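Local coordinates for protein 3-guanidinopropionase (Pseudomonas aeruginosa, PDB 3NIQ) that hydrolyses 3-guanidinopropanoate to beta-alanine and urea with a pair of manganese ions in each subunit of a homohexamer, at residues M144-A149 with Y236-V241; H126-P131 with D281-S286; N154-G159 with F169-E174. One frame throughout, in Å; residues are numbered along the deposited sequence.

Contact 1: residues M144-A149 with Y236-V241; sequences MVHFDA and YVSFDV. With MN (manganese (II) ion), chain D; MN (manganese (II) ion), chain E.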
# COMPACT_ATOMS: atom_id res chain seq x y z
N MET A 144 -5.24 -24.44 -29.15
CA MET A 144 -5.29 -23.48 -28.03
C MET A 144 -5.70 -22.06 -28.44
O MET A 144 -5.33 -21.60 -29.50
CB MET A 144 -3.94 -23.46 -27.30
CG MET A 144 -3.82 -22.41 -26.18
SD MET A 144 -2.23 -22.48 -25.33
CE MET A 144 -1.12 -21.85 -26.59
N VAL A 145 -6.50 -21.42 -27.59
CA VAL A 145 -6.70 -19.98 -27.61
C VAL A 145 -5.91 -19.46 -26.41
O VAL A 145 -6.19 -19.80 -25.27
CB VAL A 145 -8.18 -19.58 -27.42
CG1 VAL A 145 -8.32 -18.03 -27.46
CG2 VAL A 145 -9.09 -20.22 -28.49
N HIS A 146 -4.91 -18.63 -26.68
CA HIS A 146 -3.94 -18.19 -25.69
C HIS A 146 -3.96 -16.65 -25.61
O HIS A 146 -3.66 -15.97 -26.58
CB HIS A 146 -2.56 -18.71 -26.15
CG HIS A 146 -1.40 -18.20 -25.35
ND1 HIS A 146 -0.16 -17.97 -25.92
CD2 HIS A 146 -1.28 -17.88 -24.04
CE1 HIS A 146 0.67 -17.52 -24.99
NE2 HIS A 146 0.01 -17.46 -23.84
N PHE A 147 -4.37 -16.13 -24.46
CA PHE A 147 -4.44 -14.67 -24.22
C PHE A 147 -3.17 -14.25 -23.48
O PHE A 147 -2.92 -14.76 -22.38
CB PHE A 147 -5.64 -14.35 -23.32
CG PHE A 147 -6.96 -14.69 -23.93
CD1 PHE A 147 -7.67 -13.74 -24.64
CD2 PHE A 147 -7.51 -15.96 -23.78
CE1 PHE A 147 -8.92 -14.05 -25.21
CE2 PHE A 147 -8.74 -16.28 -24.34
CZ PHE A 147 -9.45 -15.32 -25.06
N ASP A 148 -2.38 -13.35 -24.05
CA ASP A 148 -1.09 -13.02 -23.46
C ASP A 148 -0.50 -11.74 -24.05
O ASP A 148 -0.72 -11.43 -25.23
CB ASP A 148 -0.11 -14.19 -23.71
CG ASP A 148 0.97 -14.32 -22.64
OD1 ASP A 148 1.60 -13.32 -22.24
OD2 ASP A 148 1.22 -15.46 -22.21
N ALA A 149 0.26 -11.00 -23.25
CA ALA A 149 1.10 -9.93 -23.80
C ALA A 149 2.32 -10.51 -24.54
O ALA A 149 2.97 -9.79 -25.31
CB ALA A 149 1.55 -8.96 -22.71
N TYR A 236 -7.71 -26.00 -25.74
CA TYR A 236 -7.38 -25.57 -24.40
C TYR A 236 -7.36 -24.05 -24.38
O TYR A 236 -6.91 -23.41 -25.34
CB TYR A 236 -6.02 -26.13 -24.02
CG TYR A 236 -5.56 -25.93 -22.60
CD1 TYR A 236 -5.72 -26.94 -21.65
CD2 TYR A 236 -4.90 -24.74 -22.21
CE1 TYR A 236 -5.27 -26.76 -20.33
CE2 TYR A 236 -4.45 -24.56 -20.89
CZ TYR A 236 -4.63 -25.58 -19.96
OH TYR A 236 -4.18 -25.43 -18.66
N VAL A 237 -7.82 -23.45 -23.28
CA VAL A 237 -7.72 -21.99 -23.16
C VAL A 237 -6.74 -21.63 -22.07
O VAL A 237 -6.89 -22.03 -20.91
CB VAL A 237 -9.08 -21.33 -22.87
CG1 VAL A 237 -8.94 -19.81 -22.83
CG2 VAL A 237 -10.09 -21.74 -23.93
N SER A 238 -5.73 -20.87 -22.42
CA SER A 238 -4.77 -20.46 -21.44
C SER A 238 -4.76 -18.92 -21.34
O SER A 238 -4.46 -18.23 -22.32
CB SER A 238 -3.39 -20.99 -21.82
OG SER A 238 -2.43 -20.60 -20.86
N PHE A 239 -5.04 -18.41 -20.15
CA PHE A 239 -5.20 -16.98 -19.95
C PHE A 239 -4.11 -16.42 -19.03
O PHE A 239 -4.09 -16.70 -17.82
CB PHE A 239 -6.60 -16.71 -19.34
CG PHE A 239 -6.97 -15.26 -19.31
CD1 PHE A 239 -7.66 -14.68 -20.38
CD2 PHE A 239 -6.62 -14.47 -18.21
CE1 PHE A 239 -8.00 -13.30 -20.35
CE2 PHE A 239 -6.94 -13.10 -18.19
CZ PHE A 239 -7.63 -12.52 -19.25
N ASP A 240 -3.19 -15.64 -19.60
CA ASP A 240 -2.13 -15.00 -18.84
C ASP A 240 -2.67 -13.60 -18.52
O ASP A 240 -3.01 -12.84 -19.42
CB ASP A 240 -0.83 -14.98 -19.68
CG ASP A 240 0.33 -14.24 -19.01
OD1 ASP A 240 0.12 -13.42 -18.09
OD2 ASP A 240 1.50 -14.46 -19.41
N VAL A 241 -2.78 -13.28 -17.23
CA VAL A 241 -3.44 -12.05 -16.83
C VAL A 241 -2.68 -10.82 -17.32
O VAL A 241 -3.26 -9.75 -17.40
CB VAL A 241 -3.70 -11.94 -15.30
CG1 VAL A 241 -4.65 -13.06 -14.80
CG2 VAL A 241 -2.39 -11.94 -14.51
MN MN D . 2.49 -16.06 -20.50
MN MN E . 2.74 -12.90 -20.54
O HOH W 1 4.31 -14.48 -20.73

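Contact 2: residues H126-P131 with D281-S286; sequences HLVTLP and DVVEVS. With MN (manganese (II) ion), chain D.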
# COMPACT_ATOMS: atom_id res chain seq x y z
N HIS A 126 3.65 -19.10 -16.35
CA HIS A 126 3.11 -19.81 -17.52
C HIS A 126 3.83 -21.14 -17.81
O HIS A 126 3.32 -21.96 -18.58
CB HIS A 126 3.13 -18.92 -18.77
CG HIS A 126 1.87 -19.00 -19.55
ND1 HIS A 126 1.31 -17.90 -20.17
CD2 HIS A 126 1.01 -20.03 -19.76
CE1 HIS A 126 0.17 -18.26 -20.75
NE2 HIS A 126 -0.03 -19.55 -20.50
N LEU A 127 4.97 -21.37 -17.17
CA LEU A 127 5.65 -22.66 -17.37
C LEU A 127 4.79 -23.81 -16.86
O LEU A 127 4.89 -24.94 -17.34
CB LEU A 127 7.07 -22.67 -16.75
CG LEU A 127 7.85 -23.98 -16.95
CD1 LEU A 127 8.05 -24.28 -18.45
CD2 LEU A 127 9.22 -23.96 -16.21
N VAL A 128 3.89 -23.51 -15.92
CA VAL A 128 2.98 -24.53 -15.41
C VAL A 128 2.14 -25.20 -16.51
O VAL A 128 1.73 -26.37 -16.38
CB VAL A 128 2.04 -23.97 -14.32
CG1 VAL A 128 1.38 -22.68 -14.78
CG2 VAL A 128 0.94 -24.98 -14.04
N THR A 129 1.89 -24.47 -17.60
CA THR A 129 1.05 -25.02 -18.67
C THR A 129 1.74 -26.18 -19.41
O THR A 129 1.06 -27.11 -19.88
CB THR A 129 0.60 -23.91 -19.66
OG1 THR A 129 -0.01 -22.85 -18.92
CG2 THR A 129 -0.43 -24.45 -20.67
N LEU A 130 3.06 -26.14 -19.48
CA LEU A 130 3.81 -27.23 -20.11
C LEU A 130 3.54 -28.63 -19.53
O LEU A 130 3.11 -29.51 -20.26
CB LEU A 130 5.32 -26.95 -20.13
CG LEU A 130 6.19 -28.06 -20.76
CD1 LEU A 130 5.74 -28.37 -22.16
CD2 LEU A 130 7.67 -27.64 -20.74
N PRO A 131 3.80 -28.85 -18.21
CA PRO A 131 3.51 -30.19 -17.68
C PRO A 131 2.04 -30.59 -17.80
O PRO A 131 1.73 -31.76 -18.03
CB PRO A 131 3.96 -30.10 -16.21
CG PRO A 131 4.02 -28.59 -15.92
CD PRO A 131 4.46 -27.99 -17.21
N ASP A 281 -6.57 -22.61 -18.12
CA ASP A 281 -5.88 -22.11 -16.96
C ASP A 281 -5.84 -20.58 -16.93
O ASP A 281 -6.08 -19.92 -17.96
CB ASP A 281 -4.45 -22.71 -16.84
CG ASP A 281 -3.57 -22.40 -18.04
OD1 ASP A 281 -3.63 -21.25 -18.54
OD2 ASP A 281 -2.80 -23.29 -18.48
N VAL A 282 -5.55 -20.05 -15.74
CA VAL A 282 -5.39 -18.62 -15.51
C VAL A 282 -4.05 -18.48 -14.81
O VAL A 282 -3.89 -18.92 -13.67
CB VAL A 282 -6.50 -18.06 -14.59
CG1 VAL A 282 -6.29 -16.59 -14.34
CG2 VAL A 282 -7.90 -18.27 -15.22
N VAL A 283 -3.07 -17.90 -15.49
CA VAL A 283 -1.70 -17.93 -14.96
C VAL A 283 -1.15 -16.52 -14.76
O VAL A 283 -1.75 -15.58 -15.24
CB VAL A 283 -0.75 -18.71 -15.89
CG1 VAL A 283 -1.21 -20.15 -15.97
CG2 VAL A 283 -0.66 -18.05 -17.30
N GLU A 284 -0.04 -16.44 -14.02
CA GLU A 284 0.77 -15.23 -13.79
C GLU A 284 0.14 -14.22 -12.80
O GLU A 284 0.60 -13.08 -12.71
CB GLU A 284 1.18 -14.53 -15.12
CG GLU A 284 2.05 -15.36 -16.07
CD GLU A 284 3.48 -15.58 -15.56
OE1 GLU A 284 3.84 -15.04 -14.49
OE2 GLU A 284 4.24 -16.32 -16.22
N VAL A 285 -0.90 -14.63 -12.07
CA VAL A 285 -1.32 -13.80 -10.92
C VAL A 285 -0.20 -13.80 -9.88
O VAL A 285 0.19 -14.84 -9.39
CB VAL A 285 -2.63 -14.30 -10.26
CG1 VAL A 285 -2.99 -13.41 -9.05
CG2 VAL A 285 -3.80 -14.26 -11.30
N SER A 286 0.31 -12.62 -9.54
CA SER A 286 1.46 -12.53 -8.64
C SER A 286 1.13 -11.61 -7.44
O SER A 286 1.31 -10.40 -7.50
CB SER A 286 2.70 -12.05 -9.40
OG SER A 286 3.84 -12.02 -8.56
MN MN D . 2.49 -16.06 -20.50
O HOH W 1 4.31 -14.48 -20.73

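Contact 3: residues N154-G159 with F169-E174; sequences NDRYFG and FRRAIE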
# COMPACT_ATOMS: atom_id res chain seq x y z
N ASN A 154 9.82 -18.60 -26.73
CA ASN A 154 11.27 -18.45 -26.76
C ASN A 154 11.95 -19.80 -26.71
O ASN A 154 11.31 -20.81 -26.43
CB ASN A 154 11.76 -17.56 -25.62
CG ASN A 154 11.33 -16.13 -25.79
OD1 ASN A 154 11.17 -15.64 -26.90
ND2 ASN A 154 11.11 -15.45 -24.68
N ASP A 155 13.24 -19.82 -27.04
CA ASP A 155 13.98 -21.06 -27.15
C ASP A 155 14.78 -21.33 -25.86
O ASP A 155 14.48 -22.27 -25.12
CB ASP A 155 14.88 -21.04 -28.41
CG ASP A 155 15.61 -22.37 -28.67
OD1 ASP A 155 15.08 -23.44 -28.30
OD2 ASP A 155 16.71 -22.34 -29.27
N ARG A 156 15.79 -20.51 -25.59
CA ARG A 156 16.67 -20.72 -24.44
C ARG A 156 16.85 -19.44 -23.64
O ARG A 156 16.74 -18.35 -24.21
CB ARG A 156 18.06 -21.23 -24.89
CG ARG A 156 18.09 -22.56 -25.67
CD ARG A 156 17.70 -23.75 -24.80
NE ARG A 156 18.08 -25.05 -25.37
CZ ARG A 156 17.29 -25.84 -26.09
NH1 ARG A 156 16.03 -25.49 -26.37
NH2 ARG A 156 17.74 -27.00 -26.55
N TYR A 157 17.12 -19.56 -22.34
CA TYR A 157 17.48 -18.40 -21.50
C TYR A 157 18.80 -18.65 -20.77
O TYR A 157 19.08 -19.78 -20.36
CB TYR A 157 16.40 -18.12 -20.44
CG TYR A 157 15.15 -17.43 -20.96
CD1 TYR A 157 14.96 -16.06 -20.79
CD2 TYR A 157 14.16 -18.16 -21.62
CE1 TYR A 157 13.80 -15.42 -21.27
CE2 TYR A 157 13.00 -17.54 -22.09
CZ TYR A 157 12.82 -16.19 -21.91
OH TYR A 157 11.67 -15.62 -22.38
N PHE A 158 19.60 -17.60 -20.60
CA PHE A 158 20.86 -17.67 -19.83
C PHE A 158 21.63 -18.96 -20.11
O PHE A 158 21.93 -19.73 -19.19
CB PHE A 158 20.58 -17.53 -18.32
CG PHE A 158 19.61 -16.42 -17.96
CD1 PHE A 158 20.05 -15.09 -17.88
CD2 PHE A 158 18.27 -16.71 -17.68
CE1 PHE A 158 19.16 -14.06 -17.55
CE2 PHE A 158 17.36 -15.68 -17.34
CZ PHE A 158 17.80 -14.36 -17.28
N GLY A 159 21.94 -19.22 -21.38
CA GLY A 159 22.66 -20.43 -21.77
C GLY A 159 21.75 -21.48 -22.39
O GLY A 159 21.08 -21.22 -23.39
N PHE A 169 5.29 -22.89 -24.82
CA PHE A 169 4.54 -23.29 -26.01
C PHE A 169 5.45 -23.69 -27.15
O PHE A 169 5.03 -24.43 -28.04
CB PHE A 169 3.51 -22.21 -26.38
CG PHE A 169 2.50 -22.02 -25.30
CD1 PHE A 169 2.33 -20.77 -24.69
CD2 PHE A 169 1.79 -23.12 -24.80
CE1 PHE A 169 1.43 -20.62 -23.63
CE2 PHE A 169 0.91 -22.98 -23.75
CZ PHE A 169 0.72 -21.72 -23.15
N ARG A 170 6.70 -23.24 -27.09
CA ARG A 170 7.70 -23.73 -28.03
C ARG A 170 7.98 -25.19 -27.72
O ARG A 170 7.93 -26.05 -28.60
CB ARG A 170 8.97 -22.91 -27.97
CG ARG A 170 10.08 -23.47 -28.89
CD ARG A 170 11.09 -22.39 -29.19
NE ARG A 170 12.01 -22.79 -30.23
CZ ARG A 170 12.51 -21.96 -31.14
NH1 ARG A 170 12.18 -20.67 -31.13
NH2 ARG A 170 13.34 -22.43 -32.04
N ARG A 171 8.28 -25.46 -26.45
CA ARG A 171 8.43 -26.84 -25.96
C ARG A 171 7.24 -27.70 -26.31
O ARG A 171 7.42 -28.82 -26.79
CB ARG A 171 8.61 -26.87 -24.45
CG ARG A 171 9.89 -26.23 -23.96
CD ARG A 171 11.13 -26.92 -24.56
NE ARG A 171 12.14 -25.90 -24.57
CZ ARG A 171 12.52 -25.22 -25.64
NH1 ARG A 171 12.04 -25.51 -26.84
NH2 ARG A 171 13.41 -24.27 -25.50
N ALA A 172 6.03 -27.19 -26.08
CA ALA A 172 4.81 -27.96 -26.33
C ALA A 172 4.67 -28.38 -27.80
O ALA A 172 4.25 -29.49 -28.10
CB ALA A 172 3.60 -27.18 -25.92
N ILE A 173 5.00 -27.47 -28.70
CA ILE A 173 4.97 -27.72 -30.15
C ILE A 173 6.06 -28.73 -30.55
O ILE A 173 5.78 -29.70 -31.22
CB ILE A 173 5.07 -26.38 -30.93
CG1 ILE A 173 3.79 -25.57 -30.71
CG2 ILE A 173 5.34 -26.64 -32.45
CD1 ILE A 173 3.86 -24.13 -31.16
N GLU A 174 7.29 -28.53 -30.06
CA GLU A 174 8.39 -29.45 -30.32
C GLU A 174 8.07 -30.86 -29.83
O GLU A 174 8.38 -31.85 -30.50
CB GLU A 174 9.67 -28.97 -29.63
CG GLU A 174 10.34 -27.81 -30.28
CD GLU A 174 11.55 -27.32 -29.47
OE1 GLU A 174 11.77 -27.79 -28.33
OE2 GLU A 174 12.28 -26.44 -29.97

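Contact 1: residues M144-A149 with Y236-V241
D148 and D240 both carry CG anti to the backbone N (chi1 176° in D240), which leans their carboxylates toward each other at the C-terminal ends of two neighbouring parallel strands and onto two manganese ions. D148 spreads its oxygens over the pair: OD2 binds the manganese of chain D at 2.2 Å, OD1 that of chain E. D240 does it differently, since OD2 alone spans both ions, lying 2.2 Å from the chain D manganese and 2.3 Å from the chain E one. The carboxylate planes stand 71° apart. Although D148 OD2 and D240 OD2 come within 3.0 Å, both are metal ligands, and the cations probably offset their mutual repulsion. A water bridges both ions; H126 and D152 complete the chain D site, H150 and D242 belong to that of chain E. This is the binuclear manganese centre of the arginase family.

One second-shell bond helps to orient D148: H146 NE2 donates to D148 OD2 over 2.8 Å; the oxygen accepts through its anti lone pair and lies somewhat out of the imidazole plane.

Leading up to the metal ligands along the strands, the backbones pair in regular parallel register, M144 to Y236 through F147 to F239. Four hydrogen bonds hold them, ending with D240 N to F147 O (2.9 Å), a bond made by the backbone of a ligand residue itself. On the face carrying F147, its CB sits 3.6 Å from F239 CD1, the rings inclined at 45°, while V237 CG1 meets the edge of the F147 ring at CE2.

Helix 262-270 covers these phenylalanines, and helix 129-136 packs on the opposite face against M144, Y236 and S238. Strands 183-188 and 277-283 flank the pair within the sheet.

Contact 2: residues H126-P131 with D281-S286
H126 and V283 meet by a CH-pi contact: V283 CG2 stands 3.4 Å from the centroid of the H126 imidazole and only 3° off the ring normal, so the methyl sits squarely over one face. The chi1 of V283, -63°, places CG2 between its backbone N and carbonyl carbon, aimed at the ring, while V283 CG1 packs 3.8 Å from V128 CG1.

Metal coordination uses ND1. This atom of H126 binds the manganese of chain D at 2.2 Å, alongside D148, D152, D240 and a water, while NE2 is hydrogen-bonded to S238. Each nitrogen thus has a bond and a methyl covers the face, which probably fixes the rotation of the imidazole.

Two hydrogen bonds cross between the segments, and each meets its carboxylate from above the plane. The backbone N of H126 donates to E284 OE2 at 2.8 Å, 55° out of the plane; a bend at chi2 of E284 curls the carboxylate back to this N-H, and H165 also bonds OE2. At the other end T129 OG1 donates to D281 OD2 over 2.9 Å. D281 OD2 is shared with the hydroxyl of Y236, and OD1 bonds S238, so D281 supports the serine that grips H126: a third shell behind the metal.

The contact joins the C-terminal end of strand 277-283 to the turn leading into helix 129-136. Strand 235-240 runs beside the former, T129 and L130 touch helix 168-174, and helix 98-114 backs P131.

Contact 3: residues N154-G159 with F169-E174
D155 faces R170 in a stacked arrangement, its carboxylate plane 24° from that of the guanidinium. D155 CB lies over the centre of the group, 3.7 Å above its plane, and D155 OD1 is 3.7 Å from R170 NE, also over a face. This is a long salt bridge that relies on charge alone, because no N-H points at the oxygen. R170 reaches there with an extended chain, CG anti to the backbone N (chi1 176°), and on the way its CD passes 3.2 Å from N154 O.

D155 OD1 also draws R156 and R171. Within the loop R156 NH1 lies 3.0 Å from D155 OD1 as a salt bridge. From the helix comes R171, whose plane stands at 80° to the carboxylate; its bond from NH2 to D155 OD1 is weak at 3.4 Å, and the position of NH2 is doubtful.

Further out, E174 probably helps to place the helix arginines from one turn along. E174 OE1 lies 2.7 Å from R171 NH1 in a salt bridge with poor hydrogen-bond geometry, while OE2 sits at the edge of the R170 guanidinium, giving a long salt bridge to NE. R171 NE is held by the carbonyl of P162, and R170 packs on F200 of helix 199-204.

Together D155, R156, R170, R171 and E174 form a surface salt-bridge network tying a loop without regular structure to helix 168-174. Two carboxylates shared among three guanidiniums, through two short salt bridges and others that are long or weak, suggest electrostatic attraction with modest directional control, consistent with a partly solvent-exposed seam.

Contacts 1 and 2 have centres about 10 Å apart on one parallel sheet, where strands 235-240 and 277-283 are neighbours, and both touch the chain D manganese and the same water. Contact 3 lies at the surface, its centre about 17 Å from that of contact 1 and 15 Å from that of contact 2. Along the chain the three are nested: contact 2 closes the widest loop, contact 1 lies inside it, and contact 3 inside that. F169 joins them, its ring packing on H146, M144, H126 and T129. Ligands from separate strand ends and loops thus converge on the metals, while helix 168-174 turns F169 to the buried site and its charged residues to the surface network.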